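Local coordinates for arsenite methyltransferase (Chlamydomonas reinhardtii, PDB 5EVJ), which probably methylates trivalent arsenic, supplied as its glutathione complex, using S-adenosyl-L-methionine as methyl donor and thioredoxin as reductant, at residues A[167-172]-A[196-201]; A[243-248]-A[268-273]. The protein carries 15 engineered substitutions. One frame throughout, in Å; residues are numbered along the deposited sequence.

Contact 1 and contact 2 occupy neighbouring places in one mixed seven-stranded sheet, with centres about 9 Å apart. Its strand order, 3-2-1-4-5-7-6 with one antiparallel strand, is that of the class I, Rossmann-like S-adenosylmethionine-dependent methyltransferases. Contact 1 comes first along the chain and joins the parallel strands 163-169 and 193-202; contact 2 follows and pairs strand 266-274 with strand 243-249, the outermost strand on that side within the chain. Strands 193-202 and 266-274 bridge the two, probably by backbone hydrogen bonds from Tyr-271 N to Phe-197 O and from Ile-269 N to Asp-199 O. The protein's buried sheet centre is thus tied continuously to its antiparallel margin.

Contact 1 of 2, residues A[167-172]-A[196-201]; sequences ISNCVI and HFSDVY
The Phe-197 ring meets Ile-172 obliquely, CD1 of the isoleucine lying 3.8 Å from Phe-197 CD2 and the two side chains crossing at about a right angle. Ser-168 CB also approaches obliquely, while water 1 sits in the ring plane at its edge. Phe-197 CG is wedged between its backbone N and carbonyl carbon (chi1 80°), which turns the ring toward that isoleucine. The Asp-199 carboxylate spreads two ways: OD1 takes Val-200 N on its anti side at 2.7 Å, and OD2 receives a weak, bent bond from Ile-172 N at 3.0 Å, with a further weak one from Asn-173 N. Water 1 draws this corner together, accepting from Val-171 N, donating to Ser-198 O and weakly to Asp-199 OD2, and bonding to Ser-168 OG. The parallel strands are joined by Ser-198 N to Ser-168 O (3.2 Å) and Cys-170 N to Ser-198 O (2.9 Å). Putting an alanine at Asp-199 removes the acceptor of Val-200 N and the weaker one of Ile-172 N, and would probably leave the turn after strand 163-169 less firmly held. Cys-170 SG packs 3.9 Å from Val-200 CG2 and is disulfide-bonded to Cys-74; Asn-169, next to it, gives its ND2 to Asp-97 and Gly-75. Helix 178-188, against which Ile-172 rests, belongs to the beta-alpha-beta crossover linking these strands. The buried carboxylate is therefore spent on backbone amides and water where strand 163-169 gives way to loop, and the oxidised Cys-170 has no free thiol in this crystal state.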
loop_
_atom_site.group_PDB
_atom_site.type_symbol
_atom_site.label_atom_id
_atom_site.label_comp_id
_atom_site.label_asym_id
_atom_site.label_seq_id
_atom_site.Cartn_x
_atom_site.Cartn_y
_atom_site.Cartn_z
ATOM N N ILE A 167 5.513 0.550 -0.459
ATOM C CA ILE A 167 4.561 0.016 -1.439
ATOM C C ILE A 167 5.042 -1.332 -1.990
ATOM O O ILE A 167 6.261 -1.650 -1.948
ATOM C CB ILE A 167 4.212 0.981 -2.628
ATOM C CG1 ILE A 167 5.294 0.917 -3.715
ATOM C CG2 ILE A 167 3.802 2.393 -2.137
ATOM C CD1 ILE A 167 5.175 2.004 -4.803
ATOM N N SER A 168 4.074 -2.109 -2.515
ATOM C CA SER A 168 4.327 -3.466 -2.932
ATOM C C SER A 168 3.231 -3.911 -3.846
ATOM O O SER A 168 2.099 -3.475 -3.729
ATOM C CB SER A 168 4.343 -4.416 -1.739
ATOM O OG SER A 168 5.049 -5.598 -2.073
ATOM N N ASN A 169 3.547 -4.841 -4.742
ATOM C CA ASN A 169 2.532 -5.264 -5.689
ATOM C C ASN A 169 2.591 -6.773 -5.888
ATOM O O ASN A 169 3.422 -7.271 -6.669
ATOM C CB ASN A 169 2.707 -4.477 -6.975
ATOM C CG ASN A 169 1.526 -4.614 -7.910
ATOM O OD1 ASN A 169 0.730 -5.543 -7.777
ATOM N ND2 ASN A 169 1.429 -3.719 -8.905
ATOM N N CYS A 170 1.781 -7.509 -5.114
ATOM C CA CYS A 170 1.593 -8.954 -5.302
ATOM C C CYS A 170 2.843 -9.729 -5.206
ATOM O O CYS A 170 3.073 -10.558 -6.083
ATOM C CB CYS A 170 1.053 -9.245 -6.708
ATOM S SG CYS A 170 -0.594 -9.983 -6.799
ATOM N N VAL A 171 3.671 -9.459 -4.201
ATOM C CA VAL A 171 4.864 -10.249 -3.951
ATOM C C VAL A 171 4.918 -10.711 -2.491
ATOM O O VAL A 171 5.760 -11.526 -2.115
ATOM C CB VAL A 171 6.217 -9.493 -4.219
ATOM C CG1 VAL A 171 6.505 -9.183 -5.711
ATOM C CG2 VAL A 171 6.373 -8.272 -3.317
ATOM N N ILE A 172 4.026 -10.233 -1.651
ATOM C CA ILE A 172 4.154 -10.607 -0.262
ATOM C C ILE A 172 3.652 -12.028 0.039
ATOM O O ILE A 172 4.124 -12.668 0.979
ATOM C CB ILE A 172 3.616 -9.508 0.675
ATOM C CG1 ILE A 172 4.279 -8.183 0.278
ATOM C CG2 ILE A 172 3.841 -9.866 2.144
ATOM C CD1 ILE A 172 4.087 -7.019 1.221
ATOM N N HIS A 196 1.226 0.882 1.807
ATOM C CA HIS A 196 0.136 0.945 0.883
ATOM C C HIS A 196 0.476 -0.083 -0.212
ATOM O O HIS A 196 1.390 0.122 -1.001
ATOM C CB HIS A 196 0.073 2.310 0.286
ATOM C CG HIS A 196 -1.161 2.603 -0.488
ATOM N ND1 HIS A 196 -1.352 2.163 -1.789
ATOM C CD2 HIS A 196 -2.213 3.409 -0.213
ATOM C CE1 HIS A 196 -2.488 2.641 -2.259
ATOM N NE2 HIS A 196 -3.054 3.351 -1.305
ATOM N N PHE A 197 -0.289 -1.153 -0.311
ATOM C CA PHE A 197 0.125 -2.278 -1.165
ATOM C C PHE A 197 -1.056 -3.154 -1.600
ATOM O O PHE A 197 -2.119 -3.152 -0.951
ATOM C CB PHE A 197 1.184 -3.082 -0.411
ATOM C CG PHE A 197 0.650 -4.009 0.608
ATOM C CD1 PHE A 197 0.110 -3.547 1.798
ATOM C CD2 PHE A 197 0.751 -5.383 0.393
ATOM C CE1 PHE A 197 -0.357 -4.438 2.786
ATOM C CE2 PHE A 197 0.332 -6.281 1.332
ATOM C CZ PHE A 197 -0.255 -5.810 2.532
ATOM N N SER A 198 -0.900 -3.836 -2.719
ATOM C CA SER A 198 -1.942 -4.694 -3.218
ATOM C C SER A 198 -1.431 -6.115 -3.221
ATOM O O SER A 198 -0.228 -6.368 -3.396
ATOM C CB SER A 198 -2.401 -4.262 -4.629
ATOM O OG SER A 198 -1.286 -4.272 -5.517
ATOM N N ASP A 199 -2.334 -7.041 -2.963
ATOM C CA ASP A 199 -1.947 -8.429 -2.969
ATOM C C ASP A 199 -3.212 -9.257 -3.089
ATOM O O ASP A 199 -4.348 -8.726 -3.143
ATOM C CB ASP A 199 -1.111 -8.789 -1.724
ATOM C CG ASP A 199 -0.065 -9.913 -2.005
ATOM O OD1 ASP A 199 -0.327 -10.753 -2.879
ATOM O OD2 ASP A 199 1.028 -9.979 -1.366
ATOM N N VAL A 200 -3.040 -10.556 -3.158
ATOM C CA VAL A 200 -4.208 -11.418 -3.316
ATOM C C VAL A 200 -4.574 -12.092 -1.993
ATOM O O VAL A 200 -3.723 -12.594 -1.281
ATOM C CB VAL A 200 -3.970 -12.444 -4.420
ATOM C CG1 VAL A 200 -5.121 -13.442 -4.440
ATOM C CG2 VAL A 200 -3.877 -11.732 -5.759
ATOM N N TYR A 201 -5.845 -12.064 -1.651
ATOM C CA TYR A 201 -6.334 -12.707 -0.403
ATOM C C TYR A 201 -7.494 -13.643 -0.704
ATOM O O TYR A 201 -8.075 -13.593 -1.829
ATOM C CB TYR A 201 -6.795 -11.617 0.600
ATOM C CG TYR A 201 -5.647 -10.690 0.922
ATOM C CD1 TYR A 201 -5.397 -9.563 0.122
ATOM C CD2 TYR A 201 -4.761 -10.961 1.981
ATOM C CE1 TYR A 201 -4.305 -8.744 0.357
ATOM C CE2 TYR A 201 -3.642 -10.131 2.216
ATOM C CZ TYR A 201 -3.451 -9.027 1.377
ATOM O OH TYR A 201 -2.418 -8.162 1.592
HETATM O O HOH W 1 2.435 -7.184 -2.318
#

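Contact 2 of 2, residues A[243-248]-A[268-273]; sequences RQLEAE and SITYRL. Engineered in segment 243-248: Ala-247 (natural residue Cys).
Gln-244 lays its extended chain across Ile-269 at about a right angle, CG coming 3.9 Å from Ile-269 CG2. CG lies anti to the glutamine's own N (chi1 163°), and from there OE1 meets a water that donates to it and accepts from Tyr-271 OH at 2.6 Å; the amide's other end, NE2, goes to Asp-308. Ile-269 CG2 also covers one face of the Tyr-271 ring, offset toward the rim, while the carbonyl O of Arg-243 stands at the ring's edge, 3.5 Å from Tyr-271 CD1. Beyond Ile-269 CG1 lies the methyl of the engineered Ala-247. On the other face of the sheet, Arg-243 and Arg-272 form a hydrogen-bonded antiparallel pair, with Arg-243 CB 4.2 Å from Arg-272 CB. Both chains start beside their own backbone N, but Arg-243 bends at chi2 (-82°) and Arg-272 at chi3 (77°), and Arg-243 CZ ends 9.9 Å from Arg-272 CZ. Leu-245 has a helix-like backbone and forms a beta bulge: Thr-270 takes Leu-245 N on its O at 2.7 Å, yet sends its own N to Glu-246 O at 3.0 Å. The bulge turns Leu-245 toward the partner strand, and its CB rests 4.1 Å from Arg-272 CG. Arg-243 has Asp-307 and Asp-241 and Arg-272 has Glu-194, so each charge is probably balanced separately. Backbone bonds alone pair the strands, while the arginines' ionic partners, all outside the pair, tie it to Asp-307 and to Glu-194 of strand 193-202.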
loop_
_atom_site.group_PDB
_atom_site.type_symbol
_atom_site.label_atom_id
_atom_site.label_comp_id
_atom_site.label_asym_id
_atom_site.label_seq_id
_atom_site.Cartn_x
_atom_site.Cartn_y
_atom_site.Cartn_z
ATOM N N ARG A 243 -6.838 -0.890 6.596
ATOM C CA ARG A 243 -8.010 -0.366 5.912
ATOM C C ARG A 243 -7.918 -0.810 4.494
ATOM O O ARG A 243 -6.877 -0.747 3.866
ATOM C CB ARG A 243 -8.033 1.162 5.965
ATOM C CG ARG A 243 -8.263 1.753 7.348
ATOM C CD ARG A 243 -9.733 1.796 7.770
ATOM N NE ARG A 243 -9.790 2.304 9.148
ATOM C CZ ARG A 243 -10.150 3.544 9.454
ATOM N NH1 ARG A 243 -10.526 4.360 8.495
ATOM N NH2 ARG A 243 -10.158 3.958 10.719
ATOM N N GLN A 244 -9.034 -1.268 3.998
ATOM C CA GLN A 244 -9.168 -1.786 2.667
ATOM C C GLN A 244 -9.514 -0.597 1.732
ATOM O O GLN A 244 -10.533 0.102 1.903
ATOM C CB GLN A 244 -10.260 -2.868 2.748
ATOM C CG GLN A 244 -10.826 -3.255 1.407
ATOM C CD GLN A 244 -11.700 -4.492 1.490
ATOM O OE1 GLN A 244 -11.331 -5.493 2.108
ATOM N NE2 GLN A 244 -12.879 -4.418 0.870
ATOM N N LEU A 245 -8.683 -0.329 0.748
ATOM C CA LEU A 245 -9.001 0.796 -0.131
ATOM C C LEU A 245 -9.915 0.318 -1.256
ATOM O O LEU A 245 -10.856 1.001 -1.622
ATOM C CB LEU A 245 -7.701 1.416 -0.721
ATOM C CG LEU A 245 -7.923 2.521 -1.796
ATOM C CD1 LEU A 245 -8.750 3.684 -1.243
ATOM C CD2 LEU A 245 -6.661 3.045 -2.451
ATOM N N GLU A 246 -9.642 -0.870 -1.798
ATOM C CA GLU A 246 -10.495 -1.461 -2.805
ATOM C C GLU A 246 -10.186 -2.950 -3.038
ATOM O O GLU A 246 -9.067 -3.437 -2.819
ATOM C CB GLU A 246 -10.379 -0.722 -4.124
ATOM C CG GLU A 246 -9.090 -1.004 -4.881
ATOM C CD GLU A 246 -8.892 -0.000 -6.008
ATOM O OE1 GLU A 246 -9.664 -0.033 -7.001
ATOM O OE2 GLU A 246 -7.972 0.837 -5.896
ATOM N N ALA A 247 -11.217 -3.665 -3.445
ATOM C CA ALA A 247 -11.119 -5.098 -3.593
ATOM C C ALA A 247 -11.833 -5.453 -4.879
ATOM O O ALA A 247 -12.885 -4.891 -5.215
ATOM C CB ALA A 247 -11.765 -5.806 -2.407
ATOM N N GLU A 248 -11.231 -6.363 -5.605
ATOM C CA GLU A 248 -11.865 -6.941 -6.759
ATOM C C GLU A 248 -11.792 -8.480 -6.655
ATOM O O GLU A 248 -10.704 -9.068 -6.474
ATOM C CB GLU A 248 -11.252 -6.392 -8.080
ATOM C CG GLU A 248 -11.728 -4.994 -8.550
ATOM C CD GLU A 248 -13.256 -4.731 -8.458
ATOM O OE1 GLU A 248 -14.063 -5.652 -8.744
ATOM O OE2 GLU A 248 -13.669 -3.585 -8.110
ATOM N N SER A 268 -8.228 -9.418 -4.967
ATOM C CA SER A 268 -7.129 -8.532 -5.151
ATOM C C SER A 268 -7.541 -7.420 -4.210
ATOM O O SER A 268 -8.574 -6.787 -4.423
ATOM C CB SER A 268 -7.202 -7.993 -6.601
ATOM O OG SER A 268 -6.229 -7.004 -6.834
ATOM N N ILE A 269 -6.761 -7.195 -3.162
ATOM C CA ILE A 269 -7.092 -6.098 -2.206
ATOM C C ILE A 269 -5.887 -5.170 -2.037
ATOM O O ILE A 269 -4.728 -5.638 -1.906
ATOM C CB ILE A 269 -7.456 -6.605 -0.793
ATOM C CG1 ILE A 269 -8.578 -7.670 -0.832
ATOM C CG2 ILE A 269 -7.819 -5.437 0.146
ATOM C CD1 ILE A 269 -8.864 -8.284 0.557
ATOM N N THR A 270 -6.181 -3.868 -2.022
ATOM C CA THR A 270 -5.193 -2.841 -1.753
ATOM C C THR A 270 -5.506 -2.409 -0.343
ATOM O O THR A 270 -6.597 -1.901 -0.042
ATOM C CB THR A 270 -5.265 -1.602 -2.726
ATOM O OG1 THR A 270 -4.971 -1.982 -4.072
ATOM C CG2 THR A 270 -4.190 -0.554 -2.336
ATOM N N TYR A 271 -4.507 -2.565 0.495
ATOM C CA TYR A 271 -4.596 -2.263 1.905
ATOM C C TYR A 271 -3.812 -1.022 2.240
ATOM O O TYR A 271 -2.750 -0.754 1.617
ATOM C CB TYR A 271 -3.996 -3.451 2.751
ATOM C CG TYR A 271 -5.048 -4.489 3.083
ATOM C CD1 TYR A 271 -6.138 -4.177 3.900
ATOM C CD2 TYR A 271 -4.943 -5.796 2.584
ATOM C CE1 TYR A 271 -7.102 -5.141 4.229
ATOM C CE2 TYR A 271 -5.870 -6.766 2.887
ATOM C CZ TYR A 271 -6.979 -6.430 3.676
ATOM O OH TYR A 271 -7.910 -7.403 3.910
ATOM N N ARG A 272 -4.269 -0.349 3.296
ATOM C CA ARG A 272 -3.648 0.817 3.830
ATOM C C ARG A 272 -3.251 0.582 5.278
ATOM O O ARG A 272 -4.109 0.372 6.146
ATOM C CB ARG A 272 -4.567 2.012 3.702
ATOM C CG ARG A 272 -5.023 2.195 2.250
ATOM C CD ARG A 272 -5.601 3.612 2.102
ATOM N NE ARG A 272 -4.570 4.657 2.030
ATOM C CZ ARG A 272 -4.713 5.862 1.456
ATOM N NH1 ARG A 272 -5.869 6.236 0.934
ATOM N NH2 ARG A 272 -3.662 6.723 1.382
ATOM N N LEU A 273 -1.939 0.658 5.541
ATOM C CA LEU A 273 -1.403 0.338 6.834
ATOM C C LEU A 273 -0.640 1.564 7.349
ATOM O O LEU A 273 0.577 1.751 7.051
ATOM C CB LEU A 273 -0.508 -0.853 6.708
ATOM C CG LEU A 273 -1.025 -2.285 6.891
ATOM C CD1 LEU A 273 -2.444 -2.522 6.393
ATOM C CD2 LEU A 273 -0.040 -3.278 6.269
HETATM O O HOH W 2 -10.414 -6.977 4.437
#